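Local coordinates for uncharacterized protein (Streptococcus mutans, PDB 4R0J), which probably cleaves CRISPR precursor RNA as a Cas5 endonuclease of the subtype I-C (Cas5d) family, at residues F57-T62 / V101-I106; R129-G134 / G148-I153; L172-H177 / F193-M198; V64-Q69 / S163-V168. All coordinates share one frame; numbering follows the deposited sequence. Where two conformers were deposited one is given.

Contact 1: residues F57-T62 / V101-I106; sequences FTNVIT and VKFHFI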
loop_
_atom_site.group_PDB
_atom_site.type_symbol
_atom_site.label_atom_id
_atom_site.label_comp_id
_atom_site.label_asym_id
_atom_site.label_seq_id
_atom_site.Cartn_x
_atom_site.Cartn_y
_atom_site.Cartn_z
ATOM N N PHE A 57 12.943 -8.719 -7.082
ATOM C CA PHE A 57 12.410 -8.726 -5.719
ATOM C C PHE A 57 10.922 -8.423 -5.674
ATOM O O PHE A 57 10.329 -7.984 -6.662
ATOM C CB PHE A 57 13.217 -7.787 -4.800
ATOM C CG PHE A 57 13.143 -6.329 -5.176
ATOM C CD1 PHE A 57 12.077 -5.542 -4.746
ATOM C CD2 PHE A 57 14.152 -5.730 -5.915
ATOM C CE1 PHE A 57 12.006 -4.198 -5.076
ATOM C CE2 PHE A 57 14.087 -4.379 -6.246
ATOM C CZ PHE A 57 13.011 -3.612 -5.825
ATOM N N THR A 58 10.323 -8.697 -4.522
ATOM C CA THR A 58 8.918 -8.465 -4.288
ATOM C C THR A 58 8.773 -7.569 -3.065
ATOM O O THR A 58 9.254 -7.905 -1.979
ATOM C CB THR A 58 8.177 -9.789 -4.027
ATOM O OG1 THR A 58 8.300 -10.643 -5.177
ATOM C CG2 THR A 58 6.692 -9.524 -3.724
ATOM N N ASN A 59 8.111 -6.431 -3.245
ATOM C CA ASN A 59 7.809 -5.555 -2.125
ATOM C C ASN A 59 6.665 -6.147 -1.324
ATOM O O ASN A 59 5.680 -6.616 -1.896
ATOM C CB ASN A 59 7.428 -4.164 -2.614
ATOM C CG ASN A 59 8.618 -3.385 -3.098
ATOM O OD1 ASN A 59 9.695 -3.457 -2.513
ATOM N ND2 ASN A 59 8.440 -2.655 -4.186
ATOM N N VAL A 60 6.818 -6.137 -0.008
ATOM C CA VAL A 60 5.844 -6.731 0.899
ATOM C C VAL A 60 5.425 -5.657 1.881
ATOM O O VAL A 60 6.211 -5.218 2.702
ATOM C CB VAL A 60 6.431 -7.938 1.657
ATOM C CG1 VAL A 60 5.379 -8.559 2.580
ATOM C CG2 VAL A 60 6.963 -8.981 0.672
ATOM N N ILE A 61 4.183 -5.209 1.752
ATOM C CA ILE A 61 3.646 -4.172 2.627
ATOM C C ILE A 61 3.075 -4.878 3.842
ATOM O O ILE A 61 2.218 -5.751 3.711
ATOM C CB ILE A 61 2.542 -3.374 1.905
ATOM C CG1 ILE A 61 3.140 -2.477 0.808
ATOM C CG2 ILE A 61 1.769 -2.516 2.892
ATOM C CD1 ILE A 61 3.694 -3.211 -0.391
ATOM N N THR A 62 3.570 -4.530 5.024
ATOM C CA THR A 62 3.104 -5.203 6.240
ATOM C C THR A 62 2.129 -4.398 7.108
ATOM O O THR A 62 1.309 -4.996 7.808
ATOM C CB THR A 62 4.275 -5.721 7.106
ATOM O OG1 THR A 62 5.069 -4.619 7.561
ATOM C CG2 THR A 62 5.147 -6.683 6.298
ATOM N N VAL A 101 3.664 4.030 5.799
ATOM C CA VAL A 101 3.709 2.650 5.334
ATOM C C VAL A 101 4.984 1.957 5.787
ATOM O O VAL A 101 6.078 2.511 5.679
ATOM C CB VAL A 101 3.606 2.561 3.806
ATOM C CG1 VAL A 101 3.594 1.104 3.385
ATOM C CG2 VAL A 101 2.328 3.247 3.334
ATOM N N LYS A 102 4.824 0.753 6.322
ATOM C CA LYS A 102 5.957 -0.083 6.708
ATOM C C LYS A 102 6.026 -1.262 5.745
ATOM O O LYS A 102 5.034 -1.973 5.533
ATOM C CB LYS A 102 5.781 -0.570 8.144
ATOM C CG LYS A 102 6.840 -1.546 8.626
ATOM C CD LYS A 102 6.562 -2.014 10.061
ATOM C CE LYS A 102 7.532 -3.109 10.480
ATOM N NZ LYS A 102 7.221 -3.624 11.857
ATOM N N PHE A 103 7.193 -1.461 5.145
ATOM C CA PHE A 103 7.332 -2.496 4.137
ATOM C C PHE A 103 8.770 -2.981 4.062
ATOM O O PHE A 103 9.684 -2.377 4.633
ATOM C CB PHE A 103 6.853 -2.000 2.760
ATOM C CG PHE A 103 7.726 -0.940 2.152
ATOM C CD1 PHE A 103 7.616 0.384 2.545
ATOM C CD2 PHE A 103 8.661 -1.276 1.179
ATOM C CE1 PHE A 103 8.426 1.361 1.975
ATOM C CE2 PHE A 103 9.473 -0.303 0.607
ATOM C CZ PHE A 103 9.350 1.012 1.001
ATOM N N HIS A 104 8.959 -4.084 3.355
ATOM C CA HIS A 104 10.287 -4.630 3.144
ATOM C C HIS A 104 10.220 -5.345 1.819
ATOM O O HIS A 104 9.149 -5.442 1.226
ATOM C CB HIS A 104 10.663 -5.610 4.258
ATOM C CG HIS A 104 9.788 -6.828 4.323
ATOM N ND1 HIS A 104 8.641 -6.885 5.090
ATOM C CD2 HIS A 104 9.905 -8.041 3.728
ATOM C CE1 HIS A 104 8.086 -8.079 4.958
ATOM N NE2 HIS A 104 8.835 -8.801 4.140
ATOM N N PHE A 105 11.362 -5.832 1.343
ATOM C CA PHE A 105 11.330 -6.683 0.159
ATOM C C PHE A 105 12.022 -8.018 0.394
ATOM O O PHE A 105 12.820 -8.174 1.326
ATOM C CB PHE A 105 11.845 -5.978 -1.114
ATOM C CG PHE A 105 13.281 -5.515 -1.055
ATOM C CD1 PHE A 105 14.334 -6.386 -1.351
ATOM C CD2 PHE A 105 13.583 -4.186 -0.788
ATOM C CE1 PHE A 105 15.659 -5.949 -1.332
ATOM C CE2 PHE A 105 14.896 -3.740 -0.776
ATOM C CZ PHE A 105 15.942 -4.623 -1.055
ATOM N N ILE A 106 11.646 -8.988 -0.433
ATOM C CA ILE A 106 12.216 -10.320 -0.402
ATOM C C ILE A 106 12.537 -10.661 -1.855
ATOM O O ILE A 106 12.053 -9.993 -2.766
ATOM C CB ILE A 106 11.203 -11.343 0.139
ATOM C CG1 ILE A 106 9.953 -11.372 -0.742
ATOM C CG2 ILE A 106 10.817 -11.015 1.611
ATOM C CD1 ILE A 106 8.975 -12.490 -0.387
HETATM O O HOH W 1 7.756 -4.653 6.633
HETATM O O HOH W 2 5.016 -5.337 10.163
#
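Backbone bonds pair Thr58 with Ile106 and Val60 with His104 in both directions across two antiparallel strands; Val60 N to His104 O, at 2.7 Å, is the shortest. Thr62 N adds a bond to Lys102 O, and Phe105 CA lies 3.2 Å from Thr58 O in a CA-H...O contact.

On the face carrying Val60 and His104 the two side chains run side by side. His104 CG sits between its backbone N and carbonyl carbon (chi1 63°), which brings the imidazole over its partner: Val60 CB stands 3.8 Å from the ring centroid, a CH-pi contact, while Thr62 CG2 comes to the ring edge at CE1. A water joins His104 ND1 to Thr62 OG1.

The other face is mostly aromatic and aliphatic, with Asn59 as its polar member. The Phe57 and Phe105 rings meet obliquely, centroids 4.7 Å apart and planes at 37°, and Asn59 OD1 approaches Phe105 CB without a polar partner in the model; its ND2 is bonded to Asp49 and the carbonyl of Tyr52.

Helices 41-51 and 120-132 cover this second face, through Ile48 against Ile61 and Phe103 and through His123 against Phe57, and strands 202-215 and 11-17 flank the pair within the large antiparallel sheet.

Contact 2: residues R129-G134 / G148-I153; sequences RSIRKG and GLVDEI. With SO4 (sulfate ion), chain D.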
loop_
_atom_site.group_PDB
_atom_site.type_symbol
_atom_site.label_atom_id
_atom_site.label_comp_id
_atom_site.label_asym_id
_atom_site.label_seq_id
_atom_site.Cartn_x
_atom_site.Cartn_y
_atom_site.Cartn_z
ATOM N N ARG A 129 17.449 5.325 -1.311
ATOM C CA ARG A 129 17.587 6.515 -2.139
ATOM C C ARG A 129 16.266 6.868 -2.819
ATOM O O ARG A 129 15.909 8.037 -2.928
ATOM C CB ARG A 129 18.674 6.289 -3.194
ATOM C CG ARG A 129 19.573 7.483 -3.440
ATOM C CD ARG A 129 20.990 7.024 -3.768
ATOM N NE ARG A 129 20.998 5.887 -4.688
ATOM C CZ ARG A 129 21.853 4.869 -4.616
ATOM N NH1 ARG A 129 22.780 4.840 -3.665
ATOM N NH2 ARG A 129 21.782 3.879 -5.496
ATOM N N SER A 130 15.540 5.847 -3.266
ATOM C CA SER A 130 14.280 6.048 -3.979
ATOM C C SER A 130 13.170 6.638 -3.111
ATOM O O SER A 130 12.442 7.524 -3.556
ATOM C CB SER A 130 13.821 4.736 -4.610
ATOM O OG SER A 130 14.772 4.305 -5.568
ATOM N N ILE A 131 13.026 6.146 -1.880
ATOM C CA ILE A 131 12.064 6.733 -0.967
ATOM C C ILE A 131 12.471 8.170 -0.664
ATOM O O ILE A 131 11.635 9.075 -0.651
ATOM C CB ILE A 131 11.972 5.955 0.360
ATOM C CG1 ILE A 131 11.673 4.472 0.108
ATOM C CG2 ILE A 131 10.925 6.591 1.286
ATOM C CD1 ILE A 131 11.841 3.617 1.374
ATOM N N ARG A 132 13.762 8.369 -0.424
ATOM C CA ARG A 132 14.275 9.682 -0.050
ATOM C C ARG A 132 13.983 10.759 -1.093
ATOM O O ARG A 132 13.663 11.898 -0.743
ATOM C CB ARG A 132 15.773 9.607 0.255
ATOM C CG ARG A 132 16.082 8.900 1.568
ATOM C CD ARG A 132 17.573 8.718 1.794
ATOM N NE ARG A 132 17.857 8.277 3.157
ATOM C CZ ARG A 132 19.074 8.016 3.619
ATOM N NH1 ARG A 132 20.128 8.143 2.822
ATOM N NH2 ARG A 132 19.239 7.625 4.877
ATOM N N LYS A 133 14.083 10.400 -2.371
ATOM C CA LYS A 133 13.886 11.383 -3.433
ATOM C C LYS A 133 12.434 11.510 -3.875
ATOM O O LYS A 133 12.119 12.293 -4.770
ATOM C CB LYS A 133 14.799 11.097 -4.629
ATOM C CG LYS A 133 14.411 9.900 -5.479
ATOM C CD LYS A 133 15.407 9.760 -6.640
ATOM C CE LYS A 133 15.093 8.592 -7.562
ATOM N NZ LYS A 133 16.106 8.499 -8.662
ATOM N N GLY A 134 11.551 10.746 -3.243
ATOM C CA GLY A 134 10.137 10.853 -3.523
ATOM C C GLY A 134 9.664 9.833 -4.543
ATOM O O GLY A 134 8.551 9.927 -5.046
ATOM N N GLY A 148 0.412 11.590 -5.518
ATOM C CA GLY A 148 0.850 11.417 -4.149
ATOM C C GLY A 148 2.252 11.960 -3.978
ATOM O O GLY A 148 3.022 12.050 -4.931
ATOM N N LEU A 149 2.573 12.350 -2.754
ATOM C CA LEU A 149 3.897 12.839 -2.424
ATOM C C LEU A 149 4.488 11.880 -1.401
ATOM O O LEU A 149 3.893 11.631 -0.354
ATOM C CB LEU A 149 3.799 14.242 -1.837
ATOM C CG LEU A 149 5.051 15.113 -1.836
ATOM C CD1 LEU A 149 5.482 15.407 -3.263
ATOM C CD2 LEU A 149 4.779 16.401 -1.070
ATOM N N VAL A 150 5.655 11.336 -1.719
ATOM C CA VAL A 150 6.315 10.361 -0.862
ATOM C C VAL A 150 7.559 10.965 -0.250
ATOM O O VAL A 150 8.337 11.624 -0.942
ATOM C CB VAL A 150 6.753 9.120 -1.676
ATOM C CG1 VAL A 150 7.793 8.313 -0.912
ATOM C CG2 VAL A 150 5.555 8.266 -2.046
ATOM N N ASP A 151 7.754 10.758 1.048
ATOM C CA ASP A 151 9.047 11.053 1.653
ATOM C C ASP A 151 9.427 9.981 2.679
ATOM O O ASP A 151 8.576 9.199 3.108
ATOM C CB ASP A 151 9.107 12.480 2.226
ATOM C CG ASP A 151 8.256 12.664 3.472
ATOM O OD1 ASP A 151 7.068 12.278 3.460
ATOM O OD2 ASP A 151 8.781 13.223 4.463
ATOM N N GLU A 152 10.706 9.901 3.024
ATOM C CA GLU A 152 11.149 8.866 3.950
ATOM C C GLU A 152 10.979 9.327 5.387
ATOM O O GLU A 152 11.240 10.484 5.715
ATOM C CB GLU A 152 12.608 8.456 3.696
ATOM C CG GLU A 152 13.018 7.193 4.471
ATOM C CD GLU A 152 14.439 6.720 4.174
ATOM O OE1 GLU A 152 15.385 7.518 4.362
ATOM O OE2 GLU A 152 14.609 5.545 3.762
ATOM N N ILE A 153 10.518 8.419 6.238
ATOM C CA ILE A 153 10.498 8.676 7.670
ATOM C C ILE A 153 11.301 7.599 8.383
ATOM O O ILE A 153 11.555 6.535 7.826
ATOM C CB ILE A 153 9.074 8.692 8.228
ATOM C CG1 ILE A 153 8.348 7.398 7.865
ATOM C CG2 ILE A 153 8.312 9.896 7.702
ATOM C CD1 ILE A 153 7.015 7.228 8.575
HETATM S S SO4 D . 19.869 5.240 -8.347
HETATM O O1 SO4 D . 19.244 4.238 -9.205
HETATM O O2 SO4 D . 19.073 5.415 -7.136
HETATM O O3 SO4 D . 21.211 4.798 -7.986
HETATM O O4 SO4 D . 19.946 6.512 -9.063
HETATM O O HOH W 3 12.557 12.038 2.014
HETATM O O HOH W 4 6.722 11.784 -4.321
#
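A Schellman motif closes helix 120-132 where its last turn packs against strand 147-152 of the large antiparallel sheet, and Ile131, Arg132 and Gly134 make the contact with Val150 and Glu152. Gly134 has positive phi (95°), and its N bonds back to Ile131 O. This turn brings Gly134 CA to 3.2 Å from Val150 O, a CA-H...O contact.

Ile131 is the apolar link. Its CG2 branch lies against Glu152 CB at 3.5 Å and also reaches Val150 CG1, the isoleucine crossing the glutamate chain at about a right angle. Ile131 also touches Phe11 and Phe103 of the sheet and Ile51 of helix 41-51.

Toward the surface the chains of Arg132 and Glu152 are both extended. Arg132 adopts two conformers; in the one described here its NE donates to Glu152 OE1 at 2.9 Å (156° at the hydrogen), forming a salt bridge. OE1 lies at the guanidinium edge and is approached from its syn side, yet the two planes stand 88° apart, so a single N-H makes the link and not a paired, coplanar one. In the same conformer Arg132 NH1 has a second carboxylate in Glu128. On the outer side of the helix, Arg129 NE donates to a sulfate ion, probably taken from the crystallisation liquor.

Two waters bridge the backbones: one runs from Arg132 O to Glu152 N, and the other donates to Gly134 O at 2.7 Å and accepts from Val150 N.

Contact 3: residues L172-H177 / F193-M198; sequences LGIMFH and FTKTVM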
loop_
_atom_site.group_PDB
_atom_site.type_symbol
_atom_site.label_atom_id
_atom_site.label_comp_id
_atom_site.label_asym_id
_atom_site.label_seq_id
_atom_site.Cartn_x
_atom_site.Cartn_y
_atom_site.Cartn_z
ATOM N N LEU A 172 -13.439 -1.795 9.551
ATOM C CA LEU A 172 -13.650 -1.104 8.279
ATOM C C LEU A 172 -14.368 -1.976 7.256
ATOM O O LEU A 172 -14.591 -1.561 6.116
ATOM C CB LEU A 172 -12.313 -0.616 7.722
ATOM C CG LEU A 172 -11.645 0.453 8.595
ATOM C CD1 LEU A 172 -10.281 0.839 8.027
ATOM C CD2 LEU A 172 -12.551 1.670 8.750
ATOM N N GLY A 173 -14.742 -3.179 7.673
ATOM C CA GLY A 173 -15.507 -4.080 6.832
ATOM C C GLY A 173 -14.628 -4.847 5.866
ATOM O O GLY A 173 -13.406 -4.710 5.874
ATOM N N ILE A 174 -15.264 -5.663 5.034
ATOM C CA ILE A 174 -14.548 -6.437 4.027
ATOM C C ILE A 174 -14.004 -5.518 2.931
ATOM O O ILE A 174 -14.725 -4.671 2.407
ATOM C CB ILE A 174 -15.473 -7.491 3.398
ATOM C CG1 ILE A 174 -16.054 -8.416 4.475
ATOM C CG2 ILE A 174 -14.742 -8.269 2.303
ATOM C CD1 ILE A 174 -15.016 -9.207 5.243
HETATM N N MSE A 175 -12.728 -5.680 2.602
HETATM C CA MSE A 175 -12.110 -4.877 1.564
HETATM C C MSE A 175 -11.325 -5.752 0.593
HETATM O O MSE A 175 -10.746 -6.768 0.981
HETATM C CB MSE A 175 -11.187 -3.825 2.184
HETATM C CG MSE A 175 -11.918 -2.835 3.061
HETATM SE SE MSE A 175 -10.743 -1.383 3.629
HETATM C CE MSE A 175 -9.979 -0.892 1.933
ATOM N N PHE A 176 -11.312 -5.348 -0.672
ATOM C CA PHE A 176 -10.426 -5.977 -1.643
ATOM C C PHE A 176 -8.990 -5.993 -1.136
ATOM O O PHE A 176 -8.487 -4.986 -0.622
ATOM C CB PHE A 176 -10.497 -5.228 -2.974
ATOM C CG PHE A 176 -9.658 -5.840 -4.059
ATOM C CD1 PHE A 176 -10.068 -7.001 -4.690
ATOM C CD2 PHE A 176 -8.468 -5.243 -4.465
ATOM C CE1 PHE A 176 -9.304 -7.563 -5.725
ATOM C CE2 PHE A 176 -7.705 -5.805 -5.474
ATOM C CZ PHE A 176 -8.123 -6.969 -6.108
ATOM N N HIS A 177 -8.332 -7.134 -1.301
ATOM C CA HIS A 177 -6.934 -7.319 -0.926
ATOM C C HIS A 177 -6.040 -7.280 -2.168
ATOM O O HIS A 177 -5.194 -6.393 -2.320
ATOM C CB HIS A 177 -6.813 -8.666 -0.215
ATOM C CG HIS A 177 -5.464 -8.961 0.367
ATOM N ND1 HIS A 177 -4.437 -9.518 -0.366
ATOM C CD2 HIS A 177 -5.005 -8.864 1.640
ATOM C CE1 HIS A 177 -3.391 -9.714 0.421
ATOM N NE2 HIS A 177 -3.714 -9.332 1.645
ATOM N N PHE A 193 -10.307 -10.977 -0.766
ATOM C CA PHE A 193 -10.831 -9.907 0.085
ATOM C C PHE A 193 -10.567 -10.247 1.536
ATOM O O PHE A 193 -10.490 -11.420 1.897
ATOM C CB PHE A 193 -12.345 -9.753 -0.059
ATOM C CG PHE A 193 -12.790 -9.340 -1.432
ATOM C CD1 PHE A 193 -12.752 -10.240 -2.487
ATOM C CD2 PHE A 193 -13.256 -8.060 -1.662
ATOM C CE1 PHE A 193 -13.171 -9.866 -3.752
ATOM C CE2 PHE A 193 -13.669 -7.682 -2.935
ATOM C CZ PHE A 193 -13.628 -8.582 -3.967
ATOM N N THR A 194 -10.498 -9.217 2.375
ATOM C CA THR A 194 -10.112 -9.417 3.763
ATOM C C THR A 194 -10.940 -8.563 4.708
ATOM O O THR A 194 -11.282 -7.420 4.394
ATOM C CB THR A 194 -8.615 -9.055 3.961
ATOM O OG1 THR A 194 -8.224 -9.299 5.315
ATOM C CG2 THR A 194 -8.358 -7.590 3.610
ATOM N N LYS A 195 -11.270 -9.132 5.864
ATOM C CA LYS A 195 -11.780 -8.330 6.974
ATOM C C LYS A 195 -10.711 -7.308 7.291
ATOM O O LYS A 195 -9.524 -7.634 7.334
ATOM C CB LYS A 195 -12.039 -9.204 8.196
ATOM C CG LYS A 195 -13.145 -10.215 8.030
ATOM C CD LYS A 195 -13.482 -10.832 9.389
ATOM C CE LYS A 195 -14.571 -11.881 9.279
ATOM N NZ LYS A 195 -14.962 -12.378 10.634
ATOM N N THR A 196 -11.114 -6.061 7.481
ATOM C CA THR A 196 -10.147 -4.986 7.687
ATOM C C THR A 196 -10.403 -4.287 9.016
ATOM O O THR A 196 -11.459 -3.698 9.208
ATOM C CB THR A 196 -10.239 -3.962 6.555
ATOM O OG1 THR A 196 -9.960 -4.618 5.307
ATOM C CG2 THR A 196 -9.233 -2.840 6.765
ATOM N N VAL A 197 -9.438 -4.368 9.929
ATOM C CA VAL A 197 -9.581 -3.735 11.251
ATOM C C VAL A 197 -8.468 -2.694 11.404
ATOM O O VAL A 197 -7.296 -2.967 11.132
ATOM C CB VAL A 197 -9.492 -4.769 12.378
ATOM C CG1 VAL A 197 -9.448 -4.085 13.745
ATOM C CG2 VAL A 197 -10.658 -5.758 12.294
HETATM N N MSE A 198 -8.841 -1.493 11.822
HETATM C CA MSE A 198 -7.870 -0.435 12.044
HETATM C C MSE A 198 -7.777 -0.206 13.552
HETATM O O MSE A 198 -8.725 0.241 14.172
HETATM C CB MSE A 198 -8.303 0.847 11.331
HETATM C CG MSE A 198 -7.348 2.029 11.507
HETATM SE SE MSE A 198 -7.905 3.589 10.460
HETATM C CE MSE A 198 -9.647 3.891 11.336
#
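The strands holding Leu172-His177 and Phe193-Met198 run antiparallel with a marked twist, their local axes 4.5 Å apart and at 137° to each other. Together they form a beta hairpin at one end of the large sheet, 169-179 being the outermost strand on that side. Met175 and Thr194 exchange two backbone bonds, and Leu172 N donates to Thr196 O at 2.8 Å; the bond from Thr196 N to Gly173 O is weak.

Leu172, Met175 and Thr196 gather on one side. Thr196 CG2 touches Leu172 CB and the selenium of Met175, a selenomethionine that crosses the threonine at about a right angle, and Leu172 CD1 continues the apolar row to Met198 CB. Tyr36, Val38 and Thr40 lie against Met175 from a neighbouring loop. Thr194 OG1 donates to the carbonyl O of the next residue, Lys195, from above the carbonyl plane, leaving CG2 toward the edge of the His177 ring, whose NE2 is bonded to the carbonyl of Lys206.

The exposed side has Ile174 between two neighbours: CD1 rests on Lys195 CG at 3.5 Å, and CG2 on Phe193 CB. At the non-hydrogen-bonded pair Phe176-Phe193 the two side chains diverge from each other, yet the rings meet in a T-shaped pair, planes at 81° and centroids 5.6 Å apart. Here Phe176 presents its edge, with CD1 over the rim of the Phe193 ring, 4.0 Å from CZ.

Contact 4: residues V64-Q69 / S163-V168; sequences VKVVNQ and SYYNGV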
loop_
_atom_site.group_PDB
_atom_site.type_symbol
_atom_site.label_atom_id
_atom_site.label_comp_id
_atom_site.label_asym_id
_atom_site.label_seq_id
_atom_site.Cartn_x
_atom_site.Cartn_y
_atom_site.Cartn_z
ATOM N N VAL A 64 0.051 -0.214 7.542
ATOM C CA VAL A 64 -0.117 1.186 7.190
ATOM C C VAL A 64 -0.761 1.915 8.368
ATOM O O VAL A 64 -1.588 1.344 9.083
ATOM C CB VAL A 64 -0.965 1.391 5.901
ATOM C CG1 VAL A 64 -2.393 0.857 6.071
ATOM C CG2 VAL A 64 -0.996 2.865 5.507
ATOM N N LYS A 65 -0.336 3.151 8.603
ATOM C CA LYS A 65 -1.004 3.982 9.608
ATOM C C LYS A 65 -1.756 5.096 8.886
ATOM O O LYS A 65 -1.203 5.776 8.002
ATOM C CB LYS A 65 -0.005 4.536 10.626
ATOM C CG LYS A 65 0.650 3.448 11.466
ATOM C CD LYS A 65 1.474 4.021 12.604
ATOM C CE LYS A 65 2.123 2.916 13.422
ATOM N NZ LYS A 65 3.025 3.466 14.469
ATOM N N VAL A 66 -3.037 5.236 9.228
ATOM C CA VAL A 66 -3.905 6.267 8.672
ATOM C C VAL A 66 -3.816 7.455 9.617
ATOM O O VAL A 66 -4.274 7.385 10.761
ATOM C CB VAL A 66 -5.338 5.765 8.620
ATOM C CG1 VAL A 66 -6.295 6.846 8.110
ATOM C CG2 VAL A 66 -5.411 4.494 7.761
ATOM N N VAL A 67 -3.182 8.529 9.163
ATOM C CA VAL A 67 -2.870 9.635 10.074
ATOM C C VAL A 67 -4.020 10.614 10.263
ATOM O O VAL A 67 -4.277 11.110 11.376
ATOM C CB VAL A 67 -1.643 10.399 9.573
ATOM C CG1 VAL A 67 -1.393 11.635 10.436
ATOM C CG2 VAL A 67 -0.418 9.471 9.567
ATOM N N ASN A 68 -4.706 10.911 9.168
ATOM C CA ASN A 68 -5.766 11.922 9.174
ATOM C C ASN A 68 -7.163 11.345 9.253
ATOM O O ASN A 68 -7.407 10.241 8.771
ATOM C CB ASN A 68 -5.686 12.781 7.911
ATOM C CG ASN A 68 -4.423 13.612 7.851
ATOM O OD1 ASN A 68 -3.720 13.761 8.848
ATOM N ND2 ASN A 68 -4.121 14.150 6.677
ATOM N N GLN A 69 -8.074 12.127 9.831
ATOM C CA GLN A 69 -9.492 11.801 9.834
ATOM C C GLN A 69 -9.921 11.493 8.403
ATOM O O GLN A 69 -9.575 12.222 7.477
ATOM C CB GLN A 69 -10.310 12.976 10.358
ATOM C CG GLN A 69 -11.803 12.729 10.244
ATOM C CD GLN A 69 -12.623 13.942 10.613
ATOM O OE1 GLN A 69 -12.226 15.077 10.357
ATOM N NE2 GLN A 69 -13.776 13.705 11.218
ATOM N N SER A 163 -1.766 9.672 15.157
ATOM C CA SER A 163 -2.926 9.424 14.313
ATOM C C SER A 163 -4.240 9.899 14.954
ATOM O O SER A 163 -4.469 9.733 16.164
ATOM C CB SER A 163 -3.035 7.934 13.975
ATOM O OG SER A 163 -4.318 7.641 13.459
ATOM N N TYR A 164 -5.097 10.483 14.122
ATOM C CA TYR A 164 -6.442 10.868 14.527
ATOM C C TYR A 164 -7.211 9.677 15.114
ATOM O O TYR A 164 -8.116 9.856 15.949
ATOM C CB TYR A 164 -7.189 11.442 13.318
ATOM C CG TYR A 164 -8.624 11.837 13.606
ATOM C CD1 TYR A 164 -8.933 13.100 14.080
ATOM C CD2 TYR A 164 -9.671 10.936 13.394
ATOM C CE1 TYR A 164 -10.251 13.474 14.341
ATOM C CE2 TYR A 164 -10.989 11.292 13.660
ATOM C CZ TYR A 164 -11.273 12.556 14.138
ATOM O OH TYR A 164 -12.582 12.918 14.393
ATOM N N TYR A 165 -6.832 8.468 14.706
ATOM C CA TYR A 165 -7.541 7.253 15.137
ATOM C C TYR A 165 -6.873 6.521 16.304
ATOM O O TYR A 165 -7.330 5.454 16.736
ATOM C CB TYR A 165 -7.792 6.327 13.925
ATOM C CG TYR A 165 -8.779 6.962 12.966
ATOM C CD1 TYR A 165 -10.122 7.058 13.297
ATOM C CD2 TYR A 165 -8.360 7.504 11.750
ATOM C CE1 TYR A 165 -11.032 7.663 12.447
ATOM C CE2 TYR A 165 -9.265 8.116 10.884
ATOM C CZ TYR A 165 -10.596 8.185 11.236
ATOM O OH TYR A 165 -11.512 8.790 10.414
ATOM N N ASN A 166 -5.828 7.122 16.858
ATOM C CA ASN A 166 -5.239 6.567 18.066
ATOM C C ASN A 166 -6.308 6.597 19.162
ATOM O O ASN A 166 -6.978 7.611 19.342
ATOM C CB ASN A 166 -4.021 7.383 18.503
ATOM C CG ASN A 166 -3.223 6.695 19.594
ATOM O OD1 ASN A 166 -3.328 5.479 19.779
ATOM N ND2 ASN A 166 -2.425 7.471 20.336
ATOM N N GLY A 167 -6.474 5.488 19.881
ATOM C CA GLY A 167 -7.431 5.430 20.982
ATOM C C GLY A 167 -8.627 4.536 20.691
ATOM O O GLY A 167 -9.306 4.055 21.612
ATOM N N VAL A 168 -8.893 4.307 19.409
ATOM C CA VAL A 168 -10.011 3.447 19.029
ATOM C C VAL A 168 -9.609 2.338 18.063
ATOM O O VAL A 168 -8.612 2.428 17.334
ATOM C CB VAL A 168 -11.193 4.251 18.417
ATOM C CG1 VAL A 168 -11.785 5.215 19.454
ATOM C CG2 VAL A 168 -10.756 4.994 17.154
#
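Ser163 OG donates to Val66 O at 2.7 Å and accepts from Tyr165 N, so this one hydroxyl both ties the loop to the strand and holds the turn. Its chi1 of 165°, with OG opposite the serine N, serves both bonds. Next to it Tyr164 N donates to Val67 O in a nearly straight bond (177° at the hydrogen).

Tyr164 carries its ring away from its own N, with one face against Gln69. Gln69 CB stands 3.6 Å from the ring centroid and almost on the normal, a CH-pi contact, and the extended glutamine runs alongside the ring toward OH with its amide stacked 30° from the ring plane. The loop bearing these residues is an ST turn at Ser163 coinciding with a type I beta turn from Ser163 to Asn166; it joins helix 155-160 to strand 169-179 and here meets the end of strand 57-66.

The ring of Tyr165 lies along the chain that leaves the strand. Asn68 O lies at its ring edge, 3.5 Å from CE2, while Val66 CG1 touches CD2. Tyr164 CD2 sits over the centre of one face of the Tyr165 ring, and Tyr165 OH is bonded to Ile70 N.

Overall arrangement
All four contacts involve the large antiparallel sheet. Contact 1 pairs two strands in its middle, and contact 4 lies farther along one of them, 57-66, its centre about 21 Å from that of contact 1, with Val101 CG2 touching Val64 CG2. Contact 2 seats a helix end on the sheet and meets contact 1 where Ile131 packs on Phe103. Contact 3 is the hairpin at the other side of the chain's centre, about 27 Å from contact 2 between centres, and reaches contact 4 through Met198. Along the chain, contact 1 closes before contact 2 opens, both segments of contact 2 fall between those of contact 4, and contact 3 follows last. Local and distant pairings thus share one sheet of the Cas5-family fold.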